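Local coordinates for cell division control protein Cdc48 (Mycobacterium smegmatis, PDB 5E7P) that probably binds and hydrolyses ATP as a Cdc48-type AAA ATPase, and holds ADP in two nucleotide pockets, at residues A[523-528]-A[648-653]; A[609-614]-A[636-641]; A[586-591]-A[627-632]. All coordinates share one frame; numbering follows the deposited sequence.

Contact 1: residues A[523-528]-A[648-653]. With ADP (adenosine-5'-diphosphate), chain D.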
ATOM      1  N   LEU A 523      15.614 -17.305  -9.738  1.00 29.17           N
ATOM      2  CA  LEU A 523      16.095 -16.167 -10.511  1.00 27.10           C
ATOM      3  C   LEU A 523      15.182 -15.917 -11.704  1.00 27.63           C
ATOM      4  O   LEU A 523      15.129 -16.711 -12.640  1.00 26.47           O
ATOM      5  CB  LEU A 523      17.529 -16.373 -10.994  1.00 26.93           C
ATOM      6  CG  LEU A 523      18.027 -15.203 -11.854  1.00 25.29           C
ATOM      7  CD1 LEU A 523      18.161 -13.938 -11.022  1.00 24.32           C
ATOM      8  CD2 LEU A 523      19.334 -15.533 -12.558  1.00 26.04           C
ATOM      9  N   LEU A 524      14.461 -14.804 -11.655  1.00 28.55           N
ATOM     10  CA  LEU A 524      13.536 -14.435 -12.710  1.00 28.99           C
ATOM     11  C   LEU A 524      14.208 -13.411 -13.618  1.00 33.02           C
ATOM     12  O   LEU A 524      14.645 -12.361 -13.154  1.00 34.37           O
ATOM     13  CB  LEU A 524      12.273 -13.844 -12.090  1.00 28.88           C
ATOM     14  CG  LEU A 524      11.000 -13.798 -12.929  1.00 30.78           C
ATOM     15  CD1 LEU A 524      10.590 -15.188 -13.354  1.00 30.43           C
ATOM     16  CD2 LEU A 524       9.898 -13.160 -12.123  1.00 29.82           C
ATOM     17  N   TYR A 525      14.310 -13.715 -14.907  1.00 34.31           N
ATOM     18  CA  TYR A 525      15.010 -12.824 -15.829  1.00 36.21           C
ATOM     19  C   TYR A 525      14.374 -12.776 -17.214  1.00 37.38           C
ATOM     20  O   TYR A 525      13.926 -13.792 -17.748  1.00 38.52           O
ATOM     21  CB  TYR A 525      16.489 -13.213 -15.942  1.00 36.69           C
ATOM     22  CG  TYR A 525      16.714 -14.618 -16.456  1.00 37.20           C
ATOM     23  CD1 TYR A 525      16.763 -15.698 -15.581  1.00 37.64           C
ATOM     24  CD2 TYR A 525      16.872 -14.865 -17.812  1.00 37.38           C
ATOM     25  CE1 TYR A 525      16.964 -16.980 -16.045  1.00 39.24           C
ATOM     26  CE2 TYR A 525      17.073 -16.142 -18.283  1.00 39.20           C
ATOM     27  CZ  TYR A 525      17.118 -17.198 -17.396  1.00 41.23           C
ATOM     28  OH  TYR A 525      17.319 -18.476 -17.863  1.00 44.32           O
ATOM     29  N   GLY A 526      14.344 -11.581 -17.790  1.00 37.68           N
ATOM     30  CA  GLY A 526      13.831 -11.394 -19.133  1.00 39.37           C
ATOM     31  C   GLY A 526      14.120  -9.994 -19.635  1.00 38.71           C
ATOM     32  O   GLY A 526      14.599  -9.152 -18.876  1.00 39.87           O
ATOM     33  N   PRO A 527      13.835  -9.737 -20.920  1.00 38.51           N
ATOM     34  CA  PRO A 527      14.009  -8.402 -21.501  1.00 38.70           C
ATOM     35  C   PRO A 527      13.054  -7.406 -20.854  1.00 38.46           C
ATOM     36  O   PRO A 527      12.007  -7.818 -20.351  1.00 37.95           O
ATOM     37  CB  PRO A 527      13.652  -8.613 -22.975  1.00 38.68           C
ATOM     38  CG  PRO A 527      12.779  -9.820 -22.987  1.00 38.55           C
ATOM     39  CD  PRO A 527      13.280 -10.698 -21.888  1.00 38.41           C
ATOM     40  N   PRO A 528      13.413  -6.113 -20.855  1.00 39.81           N
ATOM     41  CA  PRO A 528      12.607  -5.069 -20.211  1.00 39.87           C
ATOM     42  C   PRO A 528      11.194  -4.982 -20.780  1.00 40.62           C
ATOM     43  O   PRO A 528      10.971  -5.312 -21.946  1.00 42.03           O
ATOM     44  CB  PRO A 528      13.376  -3.782 -20.535  1.00 40.66           C
ATOM     45  CG  PRO A 528      14.770  -4.229 -20.791  1.00 40.73           C
ATOM     46  CD  PRO A 528      14.644  -5.564 -21.451  1.00 40.75           C
ATOM     47  N   LEU A 648      16.116 -21.234 -12.501  1.00 37.57           N
ATOM     48  CA  LEU A 648      16.159 -20.178 -13.506  1.00 36.16           C
ATOM     49  C   LEU A 648      14.875 -20.119 -14.323  1.00 35.74           C
ATOM     50  O   LEU A 648      14.605 -21.004 -15.134  1.00 35.49           O
ATOM     51  CB  LEU A 648      17.354 -20.381 -14.438  1.00 37.45           C
ATOM     52  CG  LEU A 648      18.670 -19.685 -14.082  1.00 40.93           C
ATOM     53  CD1 LEU A 648      19.127 -20.021 -12.664  1.00 41.45           C
ATOM     54  CD2 LEU A 648      19.745 -20.054 -15.096  1.00 43.06           C
ATOM     55  N   VAL A 649      14.085 -19.074 -14.106  1.00 34.77           N
ATOM     56  CA  VAL A 649      12.869 -18.873 -14.881  1.00 34.26           C
ATOM     57  C   VAL A 649      13.060 -17.737 -15.880  1.00 38.07           C
ATOM     58  O   VAL A 649      13.229 -16.578 -15.497  1.00 38.71           O
ATOM     59  CB  VAL A 649      11.659 -18.558 -13.986  1.00 32.06           C
ATOM     60  CG1 VAL A 649      10.397 -18.433 -14.832  1.00 30.39           C
ATOM     61  CG2 VAL A 649      11.486 -19.629 -12.919  1.00 31.45           C
ATOM     62  N   PHE A 650      13.039 -18.079 -17.164  1.00 39.90           N
ATOM     63  CA  PHE A 650      13.173 -17.087 -18.222  1.00 39.65           C
ATOM     64  C   PHE A 650      11.807 -16.585 -18.680  1.00 36.98           C
ATOM     65  O   PHE A 650      10.952 -17.370 -19.089  1.00 37.65           O
ATOM     66  CB  PHE A 650      13.959 -17.662 -19.406  1.00 41.59           C
ATOM     67  CG  PHE A 650      13.961 -16.779 -20.622  1.00 43.35           C
ATOM     68  CD1 PHE A 650      14.303 -15.440 -20.524  1.00 43.89           C
ATOM     69  CD2 PHE A 650      13.637 -17.291 -21.867  1.00 44.09           C
ATOM     70  CE1 PHE A 650      14.304 -14.628 -21.643  1.00 45.44           C
ATOM     71  CE2 PHE A 650      13.641 -16.484 -22.989  1.00 44.66           C
ATOM     72  CZ  PHE A 650      13.975 -15.152 -22.877  1.00 45.59           C
ATOM     73  N   VAL A 651      11.608 -15.275 -18.594  1.00 34.44           N
ATOM     74  CA  VAL A 651      10.381 -14.652 -19.069  1.00 34.81           C
ATOM     75  C   VAL A 651      10.551 -14.232 -20.522  1.00 38.33           C
ATOM     76  O   VAL A 651      11.221 -13.240 -20.820  1.00 38.15           O
ATOM     77  CB  VAL A 651      10.003 -13.423 -18.218  1.00 34.10           C
ATOM     78  CG1 VAL A 651       8.752 -12.755 -18.771  1.00 32.31           C
ATOM     79  CG2 VAL A 651       9.807 -13.825 -16.762  1.00 33.61           C
ATOM     80  N   GLU A 652       9.952 -15.003 -21.424  1.00 41.18           N
ATOM     81  CA  GLU A 652      10.015 -14.724 -22.854  1.00 44.82           C
ATOM     82  C   GLU A 652       9.315 -13.414 -23.188  1.00 42.86           C
ATOM     83  O   GLU A 652       8.372 -13.019 -22.501  1.00 43.03           O
ATOM     84  CB  GLU A 652       9.354 -15.861 -23.640  1.00 50.27           C
ATOM     85  CG  GLU A 652      10.144 -17.157 -23.671  1.00 56.00           C
ATOM     86  CD  GLU A 652      11.024 -17.274 -24.904  1.00 61.67           C
ATOM     87  OE1 GLU A 652      10.977 -16.364 -25.762  1.00 63.48           O
ATOM     88  OE2 GLU A 652      11.762 -18.278 -25.016  1.00 63.11           O
ATOM     89  N   PRO A 653       9.777 -12.731 -24.245  1.00 40.91           N
ATOM     90  CA  PRO A 653       9.003 -11.613 -24.788  1.00 38.38           C
ATOM     91  C   PRO A 653       7.715 -12.165 -25.382  1.00 37.51           C
ATOM     92  O   PRO A 653       7.732 -13.269 -25.930  1.00 39.20           O
ATOM     93  CB  PRO A 653       9.909 -11.062 -25.891  1.00 39.77           C
ATOM     94  CG  PRO A 653      10.793 -12.201 -26.268  1.00 41.22           C
ATOM     95  CD  PRO A 653      11.020 -12.966 -24.999  1.00 42.14           C
TER
HETATM   96  PB  ADP D 902      11.057  -4.544 -16.362  1.00 91.17           P
HETATM   97  O1B ADP D 902      11.125  -3.432 -17.380  1.00 91.27           O
HETATM   98  O2B ADP D 902      11.972  -4.323 -15.182  1.00 92.74           O
HETATM   99  O3B ADP D 902      11.134  -5.933 -16.954  1.00 90.61           O
HETATM  100  PA  ADP D 902       8.257  -5.156 -16.250  1.00 62.78           P
HETATM  101  O1A ADP D 902       8.618  -6.031 -17.426  1.00 63.83           O
HETATM  102  O2A ADP D 902       7.574  -5.749 -15.048  1.00 61.50           O
HETATM  103  O3A ADP D 902       9.576  -4.384 -15.730  1.00 90.60           O
HETATM  104  O5' ADP D 902       7.286  -3.993 -16.795  1.00 76.32           O
HETATM  105  C5' ADP D 902       6.659  -3.072 -15.905  1.00 74.70           C
HETATM  106  C4' ADP D 902       5.437  -2.471 -16.594  1.00 70.88           C
HETATM  107  O4' ADP D 902       5.174  -3.134 -17.835  1.00 67.81           O
HETATM  108  C3' ADP D 902       4.189  -2.622 -15.741  1.00 69.14           C
HETATM  109  O3' ADP D 902       3.865  -1.391 -15.091  1.00 69.91           O
HETATM  110  C2' ADP D 902       3.088  -3.023 -16.701  1.00 67.74           C
HETATM  111  O2' ADP D 902       2.184  -1.932 -16.903  1.00 69.10           O
HETATM  112  C1' ADP D 902       3.773  -3.372 -18.013  1.00 65.02           C
HETATM  113  N9  ADP D 902       3.546  -4.812 -18.279  1.00 60.22           N
HETATM  114  C8  ADP D 902       4.510  -5.750 -18.349  1.00 59.73           C
HETATM  115  N7  ADP D 902       3.986  -6.977 -18.600  1.00 57.85           N
HETATM  116  C5  ADP D 902       2.653  -6.833 -18.695  1.00 56.04           C
HETATM  117  C6  ADP D 902       1.504  -7.732 -18.948  1.00 52.91           C
HETATM  118  N6  ADP D 902       1.692  -9.057 -19.152  1.00 51.85           N
HETATM  119  N1  ADP D 902       0.268  -7.185 -18.966  1.00 50.45           N
HETATM  120  C2  ADP D 902       0.081  -5.868 -18.759  1.00 54.42           C
HETATM  121  N3  ADP D 902       1.076  -4.992 -18.524  1.00 56.07           N
HETATM  122  C4  ADP D 902       2.366  -5.405 -18.482  1.00 57.39           C
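Strand 521-525 runs straight into the P-loop, and here it pairs in parallel with strand 645-650, an outermost strand of the five-stranded sheet. L523 lies beside L648, L524 beside V649 and Y525 beside F650. Three backbone hydrogen bonds tie the pair: V649 N to L523 O, Y525 N to V649 O, and V651 N to Y525 O at 2.9 Å. The last uses V651, the first residue past strand 645-650.

Y525 does most of the side-chain work. Its chi1 of 60° folds the ring across the neighbouring strand. F650 CA then sits over one ring face, 4.1 Å from the centroid, in a CH-pi contact. V649 O lies above the same face near the rim, and L648 CB is in plane at the edge. The planes of the Y525 and F650 rings are at 25°, near parallel but slid apart, so the rings barely overlap. At the edge of the F650 ring, CD1 comes 3.3 Å from Y525 O.

On the sheet face of L524 and V649, L524 CD1 touches V649 CG1 at 3.6 Å and V651 CG2 at 3.8 Å. Beyond the strands, P527 CD rests 3.4 Å from V651 O. Helix 732-739 packs on P527, F650 and P653. P528 CA reaches ADP O1B at 3.6 Å, as expected at the start of a Walker A motif in a P-loop NTPase core.

Contact 2: residues A[609-614]-A[636-641]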
ATOM      1  N   SER A 609      27.649 -11.327   2.626  1.00 41.87           N
ATOM      2  CA  SER A 609      26.544 -11.369   3.574  1.00 43.63           C
ATOM      3  C   SER A 609      25.305 -11.941   2.898  1.00 40.41           C
ATOM      4  O   SER A 609      24.547 -12.697   3.505  1.00 40.38           O
ATOM      5  CB  SER A 609      26.246  -9.974   4.126  1.00 46.95           C
ATOM      6  OG  SER A 609      25.199 -10.016   5.079  1.00 48.49           O
ATOM      7  N   LEU A 610      25.111 -11.577   1.634  1.00 38.17           N
ATOM      8  CA  LEU A 610      23.977 -12.067   0.859  1.00 36.22           C
ATOM      9  C   LEU A 610      24.037 -13.585   0.694  1.00 35.17           C
ATOM     10  O   LEU A 610      23.050 -14.284   0.932  1.00 31.43           O
ATOM     11  CB  LEU A 610      23.931 -11.383  -0.507  1.00 36.13           C
ATOM     12  CG  LEU A 610      22.700 -11.670  -1.362  1.00 35.58           C
ATOM     13  CD1 LEU A 610      21.436 -11.393  -0.566  1.00 35.18           C
ATOM     14  CD2 LEU A 610      22.730 -10.835  -2.634  1.00 36.87           C
ATOM     15  N   LEU A 611      25.204 -14.088   0.297  1.00 37.61           N
ATOM     16  CA  LEU A 611      25.424 -15.525   0.159  1.00 37.99           C
ATOM     17  C   LEU A 611      25.151 -16.240   1.478  1.00 38.97           C
ATOM     18  O   LEU A 611      24.545 -17.312   1.500  1.00 37.15           O
ATOM     19  CB  LEU A 611      26.859 -15.806  -0.297  1.00 39.57           C
ATOM     20  CG  LEU A 611      27.240 -15.282  -1.683  1.00 39.91           C
ATOM     21  CD1 LEU A 611      28.718 -15.499  -1.961  1.00 39.97           C
ATOM     22  CD2 LEU A 611      26.391 -15.953  -2.747  1.00 38.84           C
ATOM     23  N   THR A 612      25.600 -15.631   2.572  1.00 40.56           N
ATOM     24  CA  THR A 612      25.386 -16.174   3.907  1.00 41.88           C
ATOM     25  C   THR A 612      23.899 -16.269   4.227  1.00 41.20           C
ATOM     26  O   THR A 612      23.431 -17.286   4.737  1.00 40.91           O
ATOM     27  CB  THR A 612      26.081 -15.313   4.988  1.00 43.56           C
ATOM     28  OG1 THR A 612      27.485 -15.232   4.709  1.00 45.09           O
ATOM     29  CG2 THR A 612      25.872 -15.914   6.374  1.00 41.21           C
ATOM     30  N   GLU A 613      23.163 -15.204   3.925  1.00 40.98           N
ATOM     31  CA  GLU A 613      21.727 -15.173   4.183  1.00 41.44           C
ATOM     32  C   GLU A 613      20.972 -16.159   3.293  1.00 38.74           C
ATOM     33  O   GLU A 613      20.033 -16.818   3.743  1.00 36.94           O
ATOM     34  CB  GLU A 613      21.174 -13.758   4.002  1.00 44.71           C
ATOM     35  CG  GLU A 613      21.730 -12.748   4.992  1.00 49.55           C
ATOM     36  CD  GLU A 613      21.506 -13.163   6.434  1.00 53.82           C
ATOM     37  OE1 GLU A 613      22.497 -13.482   7.125  1.00 56.50           O
ATOM     38  OE2 GLU A 613      20.338 -13.165   6.879  1.00 54.01           O
ATOM     39  N   LEU A 614      21.384 -16.260   2.033  1.00 36.85           N
ATOM     40  CA  LEU A 614      20.755 -17.194   1.103  1.00 36.34           C
ATOM     41  C   LEU A 614      20.927 -18.633   1.572  1.00 39.82           C
ATOM     42  O   LEU A 614      20.042 -19.469   1.381  1.00 40.76           O
ATOM     43  CB  LEU A 614      21.327 -17.031  -0.306  1.00 33.87           C
ATOM     44  CG  LEU A 614      20.939 -15.755  -1.056  1.00 33.02           C
ATOM     45  CD1 LEU A 614      21.641 -15.701  -2.391  1.00 33.12           C
ATOM     46  CD2 LEU A 614      19.434 -15.671  -1.245  1.00 31.98           C
ATOM     47  N   ASP A 636      27.053 -12.031  -9.853  1.00 43.08           N
ATOM     48  CA  ASP A 636      28.098 -12.920  -9.360  1.00 46.71           C
ATOM     49  C   ASP A 636      27.592 -14.363  -9.401  1.00 45.19           C
ATOM     50  O   ASP A 636      26.614 -14.698  -8.731  1.00 43.50           O
ATOM     51  CB  ASP A 636      28.489 -12.524  -7.933  1.00 49.82           C
ATOM     52  CG  ASP A 636      29.577 -13.409  -7.351  1.00 54.68           C
ATOM     53  OD1 ASP A 636      30.353 -14.004  -8.127  1.00 58.16           O
ATOM     54  OD2 ASP A 636      29.663 -13.502  -6.108  1.00 55.66           O
ATOM     55  N   PRO A 637      28.253 -15.218 -10.202  1.00 44.21           N
ATOM     56  CA  PRO A 637      27.876 -16.624 -10.419  1.00 42.65           C
ATOM     57  C   PRO A 637      27.656 -17.422  -9.133  1.00 41.31           C
ATOM     58  O   PRO A 637      26.924 -18.414  -9.150  1.00 41.92           O
ATOM     59  CB  PRO A 637      29.075 -17.187 -11.185  1.00 44.27           C
ATOM     60  CG  PRO A 637      29.619 -16.018 -11.921  1.00 46.25           C
ATOM     61  CD  PRO A 637      29.432 -14.840 -11.004  1.00 45.75           C
ATOM     62  N   ALA A 638      28.277 -16.995  -8.038  1.00 38.55           N
ATOM     63  CA  ALA A 638      28.102 -17.658  -6.751  1.00 37.27           C
ATOM     64  C   ALA A 638      26.653 -17.583  -6.267  1.00 37.73           C
ATOM     65  O   ALA A 638      26.230 -18.378  -5.430  1.00 35.92           O
ATOM     66  CB  ALA A 638      29.038 -17.059  -5.716  1.00 37.28           C
ATOM     67  N   LEU A 639      25.904 -16.620  -6.798  1.00 40.87           N
ATOM     68  CA  LEU A 639      24.487 -16.458  -6.481  1.00 40.98           C
ATOM     69  C   LEU A 639      23.648 -17.567  -7.108  1.00 40.13           C
ATOM     70  O   LEU A 639      22.544 -17.855  -6.647  1.00 40.46           O
ATOM     71  CB  LEU A 639      23.980 -15.106  -6.996  1.00 41.93           C
ATOM     72  CG  LEU A 639      24.046 -13.844  -6.129  1.00 42.87           C
ATOM     73  CD1 LEU A 639      22.900 -13.814  -5.142  1.00 40.29           C
ATOM     74  CD2 LEU A 639      25.379 -13.712  -5.408  1.00 45.40           C
ATOM     75  N   LEU A 640      24.174 -18.184  -8.160  1.00 40.60           N
ATOM     76  CA  LEU A 640      23.385 -19.101  -8.979  1.00 43.42           C
ATOM     77  C   LEU A 640      23.683 -20.571  -8.695  1.00 46.55           C
ATOM     78  O   LEU A 640      23.186 -21.457  -9.389  1.00 47.82           O
ATOM     79  CB  LEU A 640      23.600 -18.801 -10.466  1.00 43.42           C
ATOM     80  CG  LEU A 640      23.437 -17.337 -10.882  1.00 45.60           C
ATOM     81  CD1 LEU A 640      23.517 -17.186 -12.392  1.00 47.81           C
ATOM     82  CD2 LEU A 640      22.130 -16.764 -10.352  1.00 45.09           C
ATOM     83  N   ARG A 641      24.492 -20.825  -7.674  1.00 48.04           N
ATOM     84  CA  ARG A 641      24.851 -22.189  -7.307  1.00 50.30           C
ATOM     85  C   ARG A 641      23.711 -22.866  -6.547  1.00 47.45           C
ATOM     86  O   ARG A 641      22.873 -22.184  -5.953  1.00 45.36           O
ATOM     87  CB  ARG A 641      26.139 -22.187  -6.480  1.00 55.60           C
ATOM     88  CG  ARG A 641      27.348 -21.689  -7.256  1.00 61.02           C
ATOM     89  CD  ARG A 641      28.573 -21.557  -6.375  1.00 65.87           C
ATOM     90  NE  ARG A 641      29.690 -20.966  -7.106  1.00 71.53           N
ATOM     91  CZ  ARG A 641      30.837 -20.588  -6.549  1.00 75.55           C
ATOM     92  NH1 ARG A 641      31.027 -20.736  -5.243  1.00 75.47           N
ATOM     93  NH2 ARG A 641      31.794 -20.057  -7.301  1.00 77.47           N
TER
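No aromatic ring takes part where L611 meets A638 and L639; the flat groups are a peptide and a guanidinium. L611 CD2 approaches the carbonyl oxygen of A638 at 3.6 Å. That oxygen has a polar partner outside both segments, since it accepts a hydrogen bond from R644 NH1. The R641 guanidinium lies within its own segment with one face toward A638 CA, which stands 3.7 Å above the plane and toward the rim.

The contact itself is apolar, with no hydrogen bond between the segments. L639 carries most of the contact. L610 and L614, one turn apart, share its CD1 methyl; L611 takes CD2. L639 CD1 lies 3.6 Å from L614 CD1 and 3.9 Å from L610 CD2. L639 CD2 lies 3.6 Å from L611 CD2. The L639 side chain crosses those of L610 and L614 at about a right angle, and meets L611 more obliquely. L611 has CG anti to its carbonyl carbon (chi1 -64°), which brings CD2 to both A638 O and L639 CD2. A638 CB adds a smaller contact, 4.1 Å from L611 CD1.

The loop side is held in shape by a short 3-10 turn, in which L639 N bonds to D636 O. L610 also packs on F571 of helix 563-576. The contact joins helix 602-617 to the connection between strands 623-629 and 645-650. In AAA proteins this connection belongs to the second region of homology. R641 and R644 probably correspond to the arginine fingers of relatives; the packing joins this part of the AAA second region of homology to helix 602-617.

Contact 3: residues A[586-591]-A[627-632]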
ATOM      1  N   GLU A 586      16.146  -6.191  -9.284  1.00 41.22           N
ATOM      2  CA  GLU A 586      17.421  -5.674  -9.776  1.00 48.48           C
ATOM      3  C   GLU A 586      18.582  -6.283  -8.995  1.00 46.92           C
ATOM      4  O   GLU A 586      19.441  -5.576  -8.466  1.00 48.62           O
ATOM      5  CB  GLU A 586      17.454  -4.146  -9.718  1.00 56.80           C
ATOM      6  CG  GLU A 586      18.422  -3.518 -10.708  1.00 64.66           C
ATOM      7  CD  GLU A 586      18.434  -2.002 -10.636  1.00 69.53           C
ATOM      8  OE1 GLU A 586      19.219  -1.377 -11.383  1.00 70.29           O
ATOM      9  OE2 GLU A 586      17.661  -1.437  -9.831  1.00 71.35           O
ATOM     10  N   ILE A 587      18.582  -7.610  -8.929  1.00 44.54           N
ATOM     11  CA  ILE A 587      19.555  -8.372  -8.153  1.00 44.59           C
ATOM     12  C   ILE A 587      20.984  -8.192  -8.683  1.00 46.15           C
ATOM     13  O   ILE A 587      21.954  -8.440  -7.968  1.00 48.26           O
ATOM     14  CB  ILE A 587      19.155  -9.879  -8.115  1.00 41.47           C
ATOM     15  CG1 ILE A 587      20.071 -10.688  -7.190  1.00 43.03           C
ATOM     16  CG2 ILE A 587      19.127 -10.466  -9.517  1.00 39.66           C
ATOM     17  CD1 ILE A 587      19.978 -10.297  -5.736  1.00 43.43           C
ATOM     18  N   ASP A 588      21.113  -7.742  -9.927  1.00 46.37           N
ATOM     19  CA  ASP A 588      22.430  -7.502 -10.513  1.00 49.74           C
ATOM     20  C   ASP A 588      23.142  -6.313  -9.866  1.00 52.58           C
ATOM     21  O   ASP A 588      24.370  -6.293  -9.763  1.00 54.93           O
ATOM     22  CB  ASP A 588      22.331  -7.302 -12.027  1.00 51.29           C
ATOM     23  CG  ASP A 588      21.362  -6.198 -12.409  1.00 52.18           C
ATOM     24  OD1 ASP A 588      20.196  -6.239 -11.959  1.00 50.04           O
ATOM     25  OD2 ASP A 588      21.772  -5.285 -13.158  1.00 54.45           O
ATOM     26  N   ALA A 589      22.371  -5.322  -9.429  1.00 52.62           N
ATOM     27  CA  ALA A 589      22.945  -4.163  -8.754  1.00 54.54           C
ATOM     28  C   ALA A 589      23.302  -4.515  -7.314  1.00 54.83           C
ATOM     29  O   ALA A 589      24.299  -4.042  -6.774  1.00 57.13           O
ATOM     30  CB  ALA A 589      21.981  -2.988  -8.794  1.00 54.02           C
ATOM     31  N   LEU A 590      22.477  -5.357  -6.701  1.00 53.02           N
ATOM     32  CA  LEU A 590      22.689  -5.770  -5.320  1.00 53.22           C
ATOM     33  C   LEU A 590      23.911  -6.677  -5.209  1.00 54.60           C
ATOM     34  O   LEU A 590      24.644  -6.625  -4.220  1.00 56.60           O
ATOM     35  CB  LEU A 590      21.444  -6.483  -4.788  1.00 52.23           C
ATOM     36  CG  LEU A 590      21.087  -6.310  -3.309  1.00 54.54           C
ATOM     37  CD1 LEU A 590      19.630  -6.676  -3.076  1.00 52.86           C
ATOM     38  CD2 LEU A 590      21.990  -7.145  -2.418  1.00 57.85           C
ATOM     39  N   ALA A 591      24.130  -7.503  -6.230  1.00 52.37           N
ATOM     40  CA  ALA A 591      25.266  -8.422  -6.236  1.00 51.01           C
ATOM     41  C   ALA A 591      25.915  -8.545  -7.614  1.00 50.58           C
ATOM     42  O   ALA A 591      25.742  -9.553  -8.298  1.00 50.01           O
ATOM     43  CB  ALA A 591      24.842  -9.792  -5.724  1.00 49.00           C
ATOM     44  N   GLY A 627      15.011 -13.508  -6.937  1.00 31.87           N
ATOM     45  CA  GLY A 627      15.717 -12.393  -7.536  1.00 32.12           C
ATOM     46  C   GLY A 627      15.254 -12.139  -8.960  1.00 32.99           C
ATOM     47  O   GLY A 627      14.952 -13.080  -9.701  1.00 30.14           O
ATOM     48  N   ALA A 628      15.196 -10.866  -9.342  1.00 34.59           N
ATOM     49  CA  ALA A 628      14.803 -10.483 -10.696  1.00 34.54           C
ATOM     50  C   ALA A 628      15.843  -9.574 -11.335  1.00 37.09           C
ATOM     51  O   ALA A 628      16.449  -8.741 -10.661  1.00 39.05           O
ATOM     52  CB  ALA A 628      13.434  -9.810 -10.691  1.00 33.21           C
ATOM     53  N   THR A 629      16.050  -9.737 -12.637  1.00 37.80           N
ATOM     54  CA  THR A 629      17.021  -8.918 -13.352  1.00 40.45           C
ATOM     55  C   THR A 629      16.803  -8.944 -14.863  1.00 39.85           C
ATOM     56  O   THR A 629      16.291  -9.919 -15.408  1.00 36.96           O
ATOM     57  CB  THR A 629      18.458  -9.379 -13.056  1.00 42.72           C
ATOM     58  OG1 THR A 629      19.385  -8.550 -13.769  1.00 45.08           O
ATOM     59  CG2 THR A 629      18.649 -10.833 -13.473  1.00 41.93           C
ATOM     60  N   ASN A 630      17.195  -7.866 -15.536  1.00 42.92           N
ATOM     61  CA  ASN A 630      17.186  -7.837 -16.993  1.00 44.81           C
ATOM     62  C   ASN A 630      18.534  -8.285 -17.546  1.00 45.72           C
ATOM     63  O   ASN A 630      18.668  -8.564 -18.738  1.00 45.53           O
ATOM     64  CB  ASN A 630      16.845  -6.439 -17.518  1.00 45.91           C
ATOM     65  CG  ASN A 630      15.462  -5.973 -17.089  1.00 44.98           C
ATOM     66  OD1 ASN A 630      14.447  -6.560 -17.471  1.00 42.62           O
ATOM     67  ND2 ASN A 630      15.419  -4.908 -16.294  1.00 44.24           N
ATOM     68  N   ARG A 631      19.532  -8.349 -16.668  1.00 46.80           N
ATOM     69  CA  ARG A 631      20.888  -8.731 -17.055  1.00 48.70           C
ATOM     70  C   ARG A 631      21.477  -9.756 -16.088  1.00 46.50           C
ATOM     71  O   ARG A 631      22.230  -9.396 -15.184  1.00 46.03           O
ATOM     72  CB  ARG A 631      21.793  -7.498 -17.109  1.00 51.76           C
ATOM     73  CG  ARG A 631      21.348  -6.427 -18.091  1.00 52.96           C
ATOM     74  CD  ARG A 631      21.392  -6.934 -19.521  1.00 55.17           C
ATOM     75  NE  ARG A 631      22.734  -7.352 -19.916  1.00 59.03           N
ATOM     76  CZ  ARG A 631      23.685  -6.520 -20.335  1.00 61.56           C
ATOM     77  NH1 ARG A 631      23.446  -5.218 -20.407  1.00 60.65           N
ATOM     78  NH2 ARG A 631      24.877  -6.991 -20.676  1.00 63.78           N
ATOM     79  N   PRO A 632      21.141 -11.040 -16.283  1.00 45.44           N
ATOM     80  CA  PRO A 632      21.600 -12.118 -15.398  1.00 43.73           C
ATOM     81  C   PRO A 632      23.107 -12.353 -15.478  1.00 44.06           C
ATOM     82  O   PRO A 632      23.700 -12.846 -14.517  1.00 42.09           O
ATOM     83  CB  PRO A 632      20.846 -13.344 -15.925  1.00 41.57           C
ATOM     84  CG  PRO A 632      20.552 -13.023 -17.345  1.00 42.20           C
ATOM     85  CD  PRO A 632      20.291 -11.547 -17.372  1.00 43.56           C
TER
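I587 and T629 bring the two segments together, with D588 beside them. I587 N donates a hydrogen bond to A628 O at 3.0 Å, with an N-H...O angle of 168°. E586 N is also close to this oxygen, but its angle is too poor for a bond. The CG2 methyl of I587 lies against the same carbonyl, 3.4 Å from A628 O, and reaches T629 CB at 3.8 Å. CG2 also touches L523 of the neighbouring strand, while CG1 and CD1 lead away from 627-632. I635 is another neighbour of the I587 side chain.

T629 OG1 gives a weak hydrogen bond to D588 OD1 at 3.0 Å. The D588 carboxylate is placed for this by a chi1 of 55°, which sets CG between the backbone N and the carbonyl carbon. D588 CB also lies 3.8 Å from R631 O. The same T629 hydroxyl accepts from R631 N at 2.9 Å, closing an ST turn. The hydroxyl thus spans, weakly on the D588 side, from the start of helix 587-590 to the bend after strand 623-629.

E586 ends the Walker B motif and sits at the N-cap position of the short helix. N630 follows strand 623-629 at the position of sensor 1 in AAA modules, and it belongs to the ADP site.

Farther out, E586 OE2 forms a salt bridge with K551 and a hydrogen bond with S553, which hold the carboxylate on the side away from this contact. A628 turns its methyl away from helix 587-590, to about 4 Å from the side chain of K532 in the P-loop. L590 and A591, at the far end of the helix, pack against helix 602-617.

The three contacts lie in one AAA module and on one side of the chain's centre. Contacts 1 and 3 are closest, with centres about 11 Å apart. They share the sheet: L524 N to G627 O (2.7 Å) and L524 O to T629 N (3.0 Å) are probable hydrogen bonds between neighbouring strands. Contact 2 lies about 12 Å from contact 3 and about 19 Å from contact 1, centre to centre. D636 N and A591 O, 3.2 Å apart, probably form a hydrogen bond between contacts 2 and 3. L523 packs on L640 between contacts 1 and 2. Contacts 1 and 3 reach the ADP pocket through P527, P528 and N630; contact 2 lies away from it.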